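Local structure of uncharacterized protein (Pseudomonas syringae pv. tomato, 3K4I) at residues 56-61 with 152-157; 86-91 with 115-120; 39-44 with 161-166; 92-97 with 147-152. The protein is of unknown function but belongs to the aldolase/RraA-like family, a trimer of mixed alpha/beta subunits modelled with bound magnesium ions. All coordinates share one frame; numbering follows the deposited sequence.

How the interactions relate
Interactions 1 and 2 are neighbours in the main mixed sheet, their centres about 9 Å apart: strand 53-63 pairs with strand 150-154 in interaction 1 and also runs beside strand 85-90, which pairs with 115-119 in interaction 2. Interaction 4 lies on the loop leaving strand 85-90 and on the entry to strand 150-154, and shares Lys152 with interaction 1. Interaction 3 lies about 18 Å from interaction 4 between centres, the two not touching, and meets interaction 2 through Leu41 and Ile44 packed on Val117. Along the chain interaction 3 encloses all the others, while 2 and 4 interleave, so segments distant in sequence are brought together around one sheet.

Interaction 1: residues 56-61 with 152-157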
loop_
_atom_site.group_PDB
_atom_site.type_symbol
_atom_site.label_atom_id
_atom_site.label_comp_id
_atom_site.label_asym_id
_atom_site.label_seq_id
_atom_site.Cartn_x
_atom_site.Cartn_y
_atom_site.Cartn_z
ATOM N N ILE C 56 18.431 13.515 11.364
ATOM C CA ILE C 56 19.477 13.991 10.474
ATOM C C ILE C 56 19.845 12.885 9.517
ATOM O O ILE C 56 20.115 11.779 9.953
ATOM C CB ILE C 56 20.717 14.363 11.330
ATOM C CG1 ILE C 56 20.316 15.386 12.400
ATOM C CG2 ILE C 56 21.854 14.827 10.452
ATOM C CD1 ILE C 56 19.694 16.728 11.846
ATOM N N ALA C 57 19.884 13.196 8.225
ATOM C CA ALA C 57 20.173 12.194 7.216
ATOM C C ALA C 57 21.572 11.625 7.404
ATOM O O ALA C 57 22.538 12.383 7.489
ATOM C CB ALA C 57 20.056 12.807 5.809
ATOM N N PHE C 58 21.668 10.294 7.412
ATOM C CA PHE C 58 22.912 9.589 7.306
ATOM C C PHE C 58 22.720 8.767 6.033
ATOM O O PHE C 58 21.802 7.936 5.979
ATOM C CB PHE C 58 23.092 8.646 8.499
ATOM C CG PHE C 58 24.332 7.814 8.422
ATOM C CD1 PHE C 58 25.463 8.195 9.149
ATOM C CD2 PHE C 58 24.399 6.686 7.583
ATOM C CE1 PHE C 58 26.630 7.463 9.102
ATOM C CE2 PHE C 58 25.587 5.936 7.498
ATOM C CZ PHE C 58 26.703 6.324 8.285
ATOM N N THR C 59 23.522 9.065 5.024
ATOM C CA THR C 59 23.282 8.534 3.674
ATOM C C THR C 59 24.037 7.240 3.399
ATOM O O THR C 59 25.167 7.029 3.870
ATOM C CB THR C 59 23.635 9.570 2.600
ATOM O OG1 THR C 59 24.976 10.047 2.798
ATOM C CG2 THR C 59 22.690 10.764 2.656
ATOM N N VAL C 60 23.411 6.367 2.625
ATOM C CA VAL C 60 24.015 5.076 2.278
ATOM C C VAL C 60 23.761 4.898 0.790
ATOM O O VAL C 60 22.606 4.987 0.350
ATOM C CB VAL C 60 23.291 3.932 3.032
ATOM C CG1 VAL C 60 23.971 2.592 2.731
ATOM C CG2 VAL C 60 23.256 4.221 4.550
ATOM N N GLN C 61 24.824 4.651 0.017
ATOM C CA GLN C 61 24.725 4.430 -1.432
ATOM C C GLN C 61 25.199 3.020 -1.794
ATOM O O GLN C 61 26.311 2.629 -1.412
ATOM C CB GLN C 61 25.576 5.464 -2.176
ATOM C CG GLN C 61 25.614 5.235 -3.709
ATOM C CD GLN C 61 24.254 5.494 -4.312
ATOM O OE1 GLN C 61 23.613 4.581 -4.906
ATOM N NE2 GLN C 61 23.763 6.700 -4.126
ATOM N N LYS C 152 28.557 0.891 -1.507
ATOM C CA LYS C 152 29.568 1.663 -2.214
ATOM C C LYS C 152 30.195 2.634 -1.217
ATOM O O LYS C 152 31.402 2.640 -1.042
ATOM C CB LYS C 152 28.995 2.444 -3.398
ATOM C CG LYS C 152 30.040 3.325 -4.073
ATOM C CD LYS C 152 29.457 3.996 -5.328
ATOM C CE LYS C 152 30.568 4.467 -6.252
ATOM N NZ LYS C 152 30.010 5.163 -7.464
ATOM N N ALA C 153 29.351 3.413 -0.562
ATOM C CA ALA C 153 29.828 4.483 0.313
ATOM C C ALA C 153 28.716 4.941 1.243
ATOM O O ALA C 153 27.543 4.856 0.904
ATOM C CB ALA C 153 30.315 5.656 -0.503
ATOM N N VAL C 154 29.104 5.416 2.421
ATOM C CA VAL C 154 28.147 6.130 3.281
ATOM C C VAL C 154 28.590 7.582 3.489
ATOM O O VAL C 154 29.771 7.915 3.368
ATOM C CB VAL C 154 27.886 5.446 4.665
ATOM C CG1 VAL C 154 27.365 4.019 4.492
ATOM C CG2 VAL C 154 29.129 5.476 5.572
ATOM N N GLN C 155 27.617 8.442 3.780
ATOM C CA GLN C 155 27.837 9.875 4.017
ATOM C C GLN C 155 28.315 10.617 2.764
ATOM O O GLN C 155 29.172 11.520 2.817
ATOM C CB GLN C 155 28.736 10.123 5.228
ATOM C CG GLN C 155 28.116 9.543 6.501
ATOM C CD GLN C 155 26.915 10.337 6.933
ATOM O OE1 GLN C 155 25.878 10.313 6.278
ATOM N NE2 GLN C 155 27.036 11.032 8.087
ATOM N N VAL C 156 27.740 10.201 1.636
ATOM C CA VAL C 156 27.925 10.877 0.369
ATOM C C VAL C 156 26.583 11.459 -0.100
ATOM O O VAL C 156 25.538 10.979 0.311
ATOM C CB VAL C 156 28.397 9.883 -0.721
ATOM C CG1 VAL C 156 29.856 9.471 -0.484
ATOM C CG2 VAL C 156 27.507 8.661 -0.773
ATOM N N PRO C 157 26.606 12.483 -0.970
ATOM C CA PRO C 157 25.341 12.981 -1.524
ATOM C C PRO C 157 24.579 11.879 -2.262
ATOM O O PRO C 157 25.201 11.099 -2.995
ATOM C CB PRO C 157 25.785 14.056 -2.535
ATOM C CG PRO C 157 27.175 14.393 -2.164
ATOM C CD PRO C 157 27.772 13.206 -1.509
HETATM O O HOH W 1 24.634 12.433 9.128
#
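Thr59 and Gln155 bind each other twice at the place where an antiparallel strand pair ends. Gln155 N donates to Thr59 O at 2.8 Å, and Gln155 OE1 reaches back to accept Thr59 N at 2.9 Å, the donor tilted 21° from the amide carbonyl plane. The side chain can do this because it bends at chi2 (-71°), so that its amide oxygen takes a place that a main-chain carbonyl would probably fill if the strand pairing continued. Thr59 OG1 donates to Val156 O at 2.7 Å and holds the turning chain from a second direction. Further along, Lys152 and Ala153 both face Gln61 in a classic beta bulge: Gln61 O accepts from both of their nitrogens, and Gln61 N returns a bond to Ala153 O.

The Gln155 amide stacks on one face of the Phe58 ring, the planes 19° apart, with CD 3.4 Å above the ring plane and displaced toward its rim. Val154 meets the far end of the same ring, CB against CE2 at 3.7 Å, while its CG1 lies alongside the methyls of Val60. A water closes the end of the contact, donating to Ala57 O and accepting from Gln155 NE2 at 3.0 Å.

Interaction 2: residues 86-91 with 115-120; sequences VIVSSN and GTVIDG
Ile87 bonds to residues on both sides of Thr116: its N donates to Gly115 O and its O accepts from Val117 N, zipping strand 85-90 to strand 115-119 in parallel register. The series goes on through Ser89 N to Val117 O and Asp119 N to Ser89 O, each 2.8 Å long, and closes with Asn91 N to Asp119 O. The axes of 86-90 and 115-119 run 14° apart, 4.6 Å at the closest.

The tight part is the face carrying Val86, Val88 and Val117. Val117 CG2 touches Val86 CG1 at 3.9 Å, and its CB sits beside Val88 CG2 at 4.2 Å, the last two side chains pointing the same way. At the C-terminal end this face turns polar: Ser90 OG, swung anti to the main-chain nitrogen (chi1 -173°), donates to Asp119 OD2 at 2.7 Å on the anti lone pair. The other carboxylate oxygen, OD1, forms a salt bridge with Arg138, so both carboxylate oxygens are engaged.

On the opposite face, with Ile87, Thr116, Ser89 and Ile118, contact across the pair is looser: Ile87 CB comes only within 4.0 Å of Thr116 OG1, whose hydrogen-bonding partner is Tyr133. Neither face is open to solvent, since all the touching residues are buried.

The two strands and helix 102-110 form a beta-alpha-beta unit. Strand 53-63 borders strand 85-90 on its other edge, Met171 and Cys173 cover the valine face, and Trp100 and Val99 pack against Thr116 and Ile118.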
loop_
_atom_site.group_PDB
_atom_site.type_symbol
_atom_site.label_atom_id
_atom_site.label_comp_id
_atom_site.label_asym_id
_atom_site.label_seq_id
_atom_site.Cartn_x
_atom_site.Cartn_y
_atom_site.Cartn_z
ATOM N N VAL C 86 18.314 9.757 10.775
ATOM C CA VAL C 86 17.412 8.998 9.905
ATOM C C VAL C 86 18.298 8.459 8.771
ATOM O O VAL C 86 18.940 9.232 8.115
ATOM C CB VAL C 86 16.322 9.924 9.329
ATOM C CG1 VAL C 86 15.530 9.257 8.220
ATOM C CG2 VAL C 86 15.371 10.408 10.458
ATOM N N ILE C 87 18.316 7.140 8.559
ATOM C CA ILE C 87 19.173 6.519 7.564
ATOM C C ILE C 87 18.443 6.668 6.235
ATOM O O ILE C 87 17.251 6.394 6.172
ATOM C CB ILE C 87 19.406 5.022 7.899
ATOM C CG1 ILE C 87 20.332 4.884 9.118
ATOM C CG2 ILE C 87 19.986 4.275 6.631
ATOM C CD1 ILE C 87 20.480 3.435 9.733
ATOM N N VAL C 88 19.148 7.136 5.204
ATOM C CA VAL C 88 18.529 7.321 3.885
ATOM C C VAL C 88 19.369 6.490 2.961
ATOM O O VAL C 88 20.536 6.804 2.765
ATOM C CB VAL C 88 18.504 8.784 3.422
ATOM C CG1 VAL C 88 17.857 8.899 2.009
ATOM C CG2 VAL C 88 17.750 9.648 4.436
ATOM N N SER C 89 18.767 5.422 2.420
ATOM C CA SER C 89 19.488 4.401 1.679
ATOM C C SER C 89 19.040 4.400 0.254
ATOM O O SER C 89 17.827 4.362 -0.018
ATOM C CB SER C 89 19.246 3.011 2.278
ATOM O OG SER C 89 19.928 2.886 3.510
ATOM N N SER C 90 20.001 4.428 -0.643
ATOM C CA SER C 90 19.671 4.460 -2.085
ATOM C C SER C 90 20.240 3.251 -2.803
ATOM O O SER C 90 21.446 3.025 -2.809
ATOM C CB SER C 90 20.080 5.806 -2.708
ATOM O OG SER C 90 19.621 5.892 -4.058
ATOM N N ASN C 91 19.336 2.488 -3.420
ATOM C CA ASN C 91 19.686 1.247 -4.100
ATOM C C ASN C 91 19.053 1.229 -5.497
ATOM O O ASN C 91 18.496 0.193 -5.958
ATOM C CB ASN C 91 19.248 0.044 -3.254
ATOM C CG ASN C 91 19.726 -1.286 -3.823
ATOM O OD1 ASN C 91 20.811 -1.368 -4.426
ATOM N ND2 ASN C 91 18.907 -2.329 -3.663
ATOM N N GLY C 115 14.638 6.383 12.089
ATOM C CA GLY C 115 13.866 5.840 10.985
ATOM C C GLY C 115 14.769 5.544 9.795
ATOM O O GLY C 115 15.963 5.908 9.772
ATOM N N THR C 116 14.192 4.901 8.803
ATOM C CA THR C 116 14.928 4.526 7.604
ATOM C C THR C 116 14.076 4.840 6.399
ATOM O O THR C 116 12.902 4.452 6.347
ATOM C CB THR C 116 15.313 3.030 7.613
ATOM O OG1 THR C 116 16.199 2.815 8.707
ATOM C CG2 THR C 116 16.080 2.677 6.363
ATOM N N VAL C 117 14.689 5.534 5.446
ATOM C CA VAL C 117 14.045 5.942 4.195
ATOM C C VAL C 117 14.793 5.189 3.101
ATOM O O VAL C 117 16.020 5.305 3.041
ATOM C CB VAL C 117 14.227 7.452 3.996
ATOM C CG1 VAL C 117 13.707 7.880 2.650
ATOM C CG2 VAL C 117 13.522 8.206 5.098
ATOM N N ILE C 118 14.079 4.480 2.214
ATOM C CA ILE C 118 14.728 3.630 1.203
ATOM C C ILE C 118 14.252 3.872 -0.217
ATOM O O ILE C 118 13.064 3.721 -0.522
ATOM C CB ILE C 118 14.571 2.117 1.516
ATOM C CG1 ILE C 118 14.968 1.821 2.961
ATOM C CG2 ILE C 118 15.440 1.292 0.588
ATOM C CD1 ILE C 118 14.683 0.397 3.390
ATOM N N ASP C 119 15.216 4.229 -1.066
ATOM C CA ASP C 119 15.011 4.286 -2.516
ATOM C C ASP C 119 15.284 2.851 -2.978
ATOM O O ASP C 119 16.356 2.534 -3.476
ATOM C CB ASP C 119 15.969 5.323 -3.126
ATOM C CG ASP C 119 16.056 5.248 -4.653
ATOM O OD1 ASP C 119 15.043 4.970 -5.282
ATOM O OD2 ASP C 119 17.167 5.476 -5.182
ATOM N N GLY C 120 14.280 1.997 -2.800
ATOM C CA GLY C 120 14.457 0.568 -2.837
ATOM C C GLY C 120 13.431 -0.067 -1.921
ATOM O O GLY C 120 12.437 0.563 -1.556
#

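Interaction 3: residues 39-44 with 161-166; sequences GGLPGI and DGITIQ
Leu41 lays its CD2 methyl over Ile163, 3.9 Å from CB and slightly farther from CG2, the two side chains meeting at a slant. Ile165 extends the patch at longer range, its CD1 lying 4.4 Å from the same Leu41 methyl. Ile163 turns its other branch elsewhere: with CG1 beside the main-chain nitrogen (chi1 -53°), that carbon reaches the Gly40 carbonyl oxygen at 3.7 Å. The contact thus joins the loop before strand 45-46 to the two-stranded antiparallel sheet of 158-160 and 163-165. Val180 of strand 177-181 packs on Leu41, Ile163 and Ile165 alike.

Beyond the apolar patch, Pro42 and Asp161 approach from opposite directions. Pro42 is the second residue of a type II turn from Leu41 to Ile44, and its ring carbon CD is 3.5 Å from Asp161 OD1. The same carboxylate oxygen comes within 3.1 Å of Pro42 O. Phe141 of the second subunit also packs on Pro42, which places this turn at the trimer interface.

Pro42 O and Asp161 OD1 are both acceptors and cannot bond to each other. Arg138 serves both oxygens, NH1 hydrogen-bonding Pro42 O and NH2 forming a salt bridge with Asp161 OD1, so one guanidinium probably offsets the repulsion between them.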
loop_
_atom_site.group_PDB
_atom_site.type_symbol
_atom_site.label_atom_id
_atom_site.label_comp_id
_atom_site.label_asym_id
_atom_site.label_seq_id
_atom_site.Cartn_x
_atom_site.Cartn_y
_atom_site.Cartn_z
ATOM N N GLY C 39 11.003 19.191 -2.067
ATOM C CA GLY C 39 11.597 18.332 -1.043
ATOM C C GLY C 39 11.053 16.922 -0.992
ATOM O O GLY C 39 11.621 16.079 -0.335
ATOM N N GLY C 40 9.946 16.656 -1.677
ATOM C CA GLY C 40 9.310 15.326 -1.561
ATOM C C GLY C 40 9.985 14.228 -2.344
ATOM O O GLY C 40 10.506 14.471 -3.437
ATOM N N LEU C 41 10.001 13.031 -1.762
ATOM C CA LEU C 41 10.557 11.846 -2.422
ATOM C C LEU C 41 9.400 10.984 -2.947
ATOM O O LEU C 41 8.852 10.134 -2.228
ATOM C CB LEU C 41 11.450 11.062 -1.437
ATOM C CG LEU C 41 12.687 11.813 -0.887
ATOM C CD1 LEU C 41 13.476 10.915 0.024
ATOM C CD2 LEU C 41 13.598 12.232 -2.032
ATOM N N PRO C 42 9.003 11.180 -4.224
ATOM C CA PRO C 42 7.753 10.494 -4.617
ATOM C C PRO C 42 7.964 8.982 -4.688
ATOM O O PRO C 42 9.039 8.544 -5.039
ATOM C CB PRO C 42 7.432 11.081 -5.995
ATOM C CG PRO C 42 8.754 11.556 -6.516
ATOM C CD PRO C 42 9.621 11.919 -5.337
ATOM N N GLY C 43 6.952 8.219 -4.296
ATOM C CA GLY C 43 7.069 6.776 -4.329
ATOM C C GLY C 43 7.689 6.134 -3.109
ATOM O O GLY C 43 7.631 4.929 -2.986
ATOM N N ILE C 44 8.267 6.929 -2.197
ATOM C CA ILE C 44 8.842 6.364 -0.974
ATOM C C ILE C 44 7.786 6.426 0.152
ATOM O O ILE C 44 7.604 7.458 0.801
ATOM C CB ILE C 44 10.217 6.990 -0.576
ATOM C CG1 ILE C 44 11.240 6.819 -1.710
ATOM C CG2 ILE C 44 10.769 6.306 0.723
ATOM C CD1 ILE C 44 12.671 7.209 -1.398
ATOM N N ASP C 161 15.179 10.560 -7.445
ATOM C CA ASP C 161 14.168 11.252 -8.266
ATOM C C ASP C 161 14.541 12.749 -8.498
ATOM O O ASP C 161 13.674 13.611 -8.429
ATOM C CB ASP C 161 12.754 11.163 -7.617
ATOM C CG ASP C 161 12.264 9.718 -7.382
ATOM O OD1 ASP C 161 11.831 9.380 -6.233
ATOM O OD2 ASP C 161 12.280 8.924 -8.339
ATOM N N GLY C 162 15.825 13.057 -8.705
ATOM C CA GLY C 162 16.274 14.448 -8.885
ATOM C C GLY C 162 16.421 15.313 -7.638
ATOM O O GLY C 162 16.732 16.506 -7.746
ATOM N N ILE C 163 16.186 14.718 -6.464
ATOM C CA ILE C 163 16.314 15.413 -5.177
ATOM C C ILE C 163 17.608 14.980 -4.527
ATOM O O ILE C 163 17.830 13.812 -4.296
ATOM C CB ILE C 163 15.124 15.081 -4.235
ATOM C CG1 ILE C 163 13.791 15.339 -4.951
ATOM C CG2 ILE C 163 15.183 15.880 -2.908
ATOM C CD1 ILE C 163 13.618 16.786 -5.345
ATOM N N THR C 164 18.445 15.958 -4.210
ATOM C CA THR C 164 19.714 15.719 -3.578
ATOM C C THR C 164 19.515 15.638 -2.058
ATOM O O THR C 164 18.798 16.469 -1.498
ATOM C CB THR C 164 20.696 16.852 -3.935
ATOM O OG1 THR C 164 21.093 16.691 -5.306
ATOM C CG2 THR C 164 21.940 16.821 -3.018
ATOM N N ILE C 165 20.119 14.623 -1.436
ATOM C CA ILE C 165 20.172 14.465 0.038
ATOM C C ILE C 165 21.652 14.484 0.395
ATOM O O ILE C 165 22.458 13.657 -0.090
ATOM C CB ILE C 165 19.546 13.139 0.568
ATOM C CG1 ILE C 165 18.073 12.990 0.145
ATOM C CG2 ILE C 165 19.647 13.077 2.077
ATOM C CD1 ILE C 165 17.872 12.111 -1.084
ATOM N N GLN C 166 22.025 15.472 1.195
ATOM C CA GLN C 166 23.361 15.557 1.754
ATOM C C GLN C 166 23.332 15.025 3.189
ATOM O O GLN C 166 22.355 15.245 3.913
ATOM C CB GLN C 166 23.806 17.023 1.805
ATOM C CG GLN C 166 24.043 17.689 0.461
ATOM C CD GLN C 166 25.358 17.291 -0.158
ATOM O OE1 GLN C 166 26.102 16.484 0.395
ATOM N NE2 GLN C 166 25.652 17.847 -1.336
#

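Interaction 4: residues 92-97 with 147-152; sequences SGRHDC and NRTQLK
Arg94 reaches across to the backbone of Arg148 and grips its carbonyl oxygen end-on with two nitrogens, NH1 at 2.9 Å and NH2 at 3.1 Å. Both come from the same face of the Arg148 carbonyl, well above its plane, so neither bond follows a lone pair, and both are bent. The guanidinium gets there through a chain that runs extended at chi2 and then bends at chi3 (60°).

Asp96 fixes the orientation along the NE edge. NE donates to Asp96 OD1 at 3.0 Å and NH2 to OD2 at 3.1 Å, a side-on salt bridge lying close to the guanidinium plane. Arg94 thus spends one edge on a carboxylate of its own loop and another on the facing chain. Cys97 SG rests over one face of the group, 3.6 Å above its plane and offset toward the rim; with chi1 at 54°, the sulfur is placed between the main-chain nitrogen and carbonyl carbon. The same sulfur also touches Thr149 CG2 at 3.9 Å.

Arg148 keeps its chain extended from CG to NE and runs alongside the loop, CD resting 3.6 Å from Cys97 CB. Its guanidinium then leaves the contact: NH2 makes salt bridges to Asp38 and Asp33 of the third subunit, and NH1 bonds to Ser144 O. Thr149 OG1 is engaged with Asn91 and Gln63.

An arginine bracing a backbone carbonyl while paired with its own aspartate here ties the loop that follows strand 85-90 in the beta-alpha-beta unit to the entry of strand 150-154, at a subunit interface.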
loop_
_atom_site.group_PDB
_atom_site.type_symbol
_atom_site.label_atom_id
_atom_site.label_comp_id
_atom_site.label_asym_id
_atom_site.label_seq_id
_atom_site.Cartn_x
_atom_site.Cartn_y
_atom_site.Cartn_z
ATOM N N SER C 92 19.120 2.390 -6.161
ATOM C CA SER C 92 18.658 2.532 -7.548
ATOM C C SER C 92 17.186 2.153 -7.739
ATOM O O SER C 92 16.787 1.625 -8.814
ATOM C CB SER C 92 19.534 1.681 -8.459
ATOM O OG SER C 92 20.881 2.085 -8.388
ATOM N N GLY C 93 16.389 2.339 -6.691
ATOM C CA GLY C 93 14.969 2.004 -6.734
ATOM C C GLY C 93 14.665 0.547 -6.979
ATOM O O GLY C 93 13.567 0.221 -7.411
ATOM N N ARG C 94 15.637 -0.326 -6.726
ATOM C CA ARG C 94 15.490 -1.758 -7.003
ATOM C C ARG C 94 14.441 -2.458 -6.143
ATOM O O ARG C 94 14.300 -2.183 -4.941
ATOM C CB ARG C 94 16.830 -2.502 -6.937
ATOM C CG ARG C 94 17.799 -2.098 -8.072
ATOM C CD ARG C 94 19.184 -2.720 -7.940
ATOM N NE ARG C 94 19.153 -4.174 -7.957
ATOM C CZ ARG C 94 20.226 -4.947 -7.801
ATOM N NH1 ARG C 94 21.434 -4.409 -7.625
ATOM N NH2 ARG C 94 20.098 -6.268 -7.843
ATOM N N HIS C 95 13.673 -3.325 -6.790
ATOM C CA HIS C 95 12.629 -4.106 -6.132
ATOM C C HIS C 95 13.036 -5.571 -5.951
ATOM O O HIS C 95 12.301 -6.346 -5.321
ATOM C CB HIS C 95 11.293 -4.022 -6.908
ATOM C CG HIS C 95 10.503 -2.774 -6.628
ATOM N ND1 HIS C 95 10.804 -1.554 -7.198
ATOM C CD2 HIS C 95 9.422 -2.562 -5.841
ATOM C CE1 HIS C 95 9.933 -0.646 -6.783
ATOM N NE2 HIS C 95 9.087 -1.233 -5.954
ATOM N N ASP C 96 14.201 -5.957 -6.487
ATOM C CA ASP C 96 14.594 -7.377 -6.508
ATOM C C ASP C 96 15.499 -7.814 -5.340
ATOM O O ASP C 96 15.826 -8.994 -5.194
ATOM C CB ASP C 96 15.240 -7.739 -7.854
ATOM C CG ASP C 96 16.568 -7.029 -8.080
ATOM O OD1 ASP C 96 16.745 -5.879 -7.621
ATOM O OD2 ASP C 96 17.433 -7.626 -8.736
ATOM N N CYS C 97 15.887 -6.857 -4.503
ATOM C CA CYS C 97 16.635 -7.175 -3.288
ATOM C C CYS C 97 16.345 -6.092 -2.261
ATOM O O CYS C 97 15.903 -4.985 -2.599
ATOM C CB CYS C 97 18.137 -7.277 -3.558
ATOM S SG CYS C 97 18.871 -5.832 -4.382
ATOM N N ASN C 147 25.003 -10.867 -2.583
ATOM C CA ASN C 147 25.191 -11.223 -4.004
ATOM C C ASN C 147 24.232 -10.531 -4.977
ATOM O O ASN C 147 24.167 -10.919 -6.147
ATOM C CB ASN C 147 25.144 -12.754 -4.227
ATOM C CG ASN C 147 26.375 -13.475 -3.689
ATOM O OD1 ASN C 147 26.305 -14.657 -3.335
ATOM N ND2 ASN C 147 27.501 -12.779 -3.629
ATOM N N ARG C 148 23.504 -9.509 -4.519
ATOM C CA ARG C 148 22.578 -8.779 -5.387
ATOM C C ARG C 148 22.942 -7.309 -5.524
ATOM O O ARG C 148 22.872 -6.718 -6.602
ATOM C CB ARG C 148 21.127 -8.941 -4.918
ATOM C CG ARG C 148 20.618 -10.385 -5.032
ATOM C CD ARG C 148 19.100 -10.498 -4.810
ATOM N NE ARG C 148 18.616 -11.853 -5.093
ATOM C CZ ARG C 148 18.613 -12.841 -4.200
ATOM N NH1 ARG C 148 19.044 -12.625 -2.966
ATOM N NH2 ARG C 148 18.174 -14.040 -4.540
ATOM N N THR C 149 23.335 -6.717 -4.408
ATOM C CA THR C 149 23.767 -5.324 -4.381
ATOM C C THR C 149 24.821 -5.230 -3.288
ATOM O O THR C 149 24.910 -6.140 -2.470
ATOM C CB THR C 149 22.585 -4.346 -4.129
ATOM O OG1 THR C 149 23.017 -3.009 -4.414
ATOM C CG2 THR C 149 22.065 -4.438 -2.705
ATOM N N GLN C 150 25.670 -4.197 -3.326
ATOM C CA GLN C 150 26.718 -4.040 -2.327
ATOM C C GLN C 150 26.918 -2.580 -1.952
ATOM O O GLN C 150 26.627 -1.677 -2.737
ATOM C CB GLN C 150 28.045 -4.661 -2.788
ATOM C CG GLN C 150 28.812 -3.805 -3.749
ATOM C CD GLN C 150 30.126 -4.407 -4.211
ATOM O OE1 GLN C 150 30.285 -5.642 -4.306
ATOM N NE2 GLN C 150 31.060 -3.530 -4.555
ATOM N N LEU C 151 27.362 -2.347 -0.720
ATOM C CA LEU C 151 27.647 -0.983 -0.289
ATOM C C LEU C 151 28.769 -0.355 -1.101
ATOM O O LEU C 151 29.804 -0.995 -1.355
ATOM C CB LEU C 151 28.048 -0.967 1.188
ATOM C CG LEU C 151 26.870 -1.223 2.093
ATOM C CD1 LEU C 151 27.341 -1.732 3.450
ATOM C CD2 LEU C 151 26.056 0.061 2.246
ATOM N N LYS C 152 28.557 0.891 -1.507
ATOM C CA LYS C 152 29.568 1.663 -2.214
ATOM C C LYS C 152 30.195 2.634 -1.217
ATOM O O LYS C 152 31.402 2.640 -1.042
ATOM C CB LYS C 152 28.995 2.444 -3.398
ATOM C CG LYS C 152 30.040 3.325 -4.073
ATOM C CD LYS C 152 29.457 3.996 -5.328
ATOM C CE LYS C 152 30.568 4.467 -6.252
ATOM N NZ LYS C 152 30.010 5.163 -7.464
#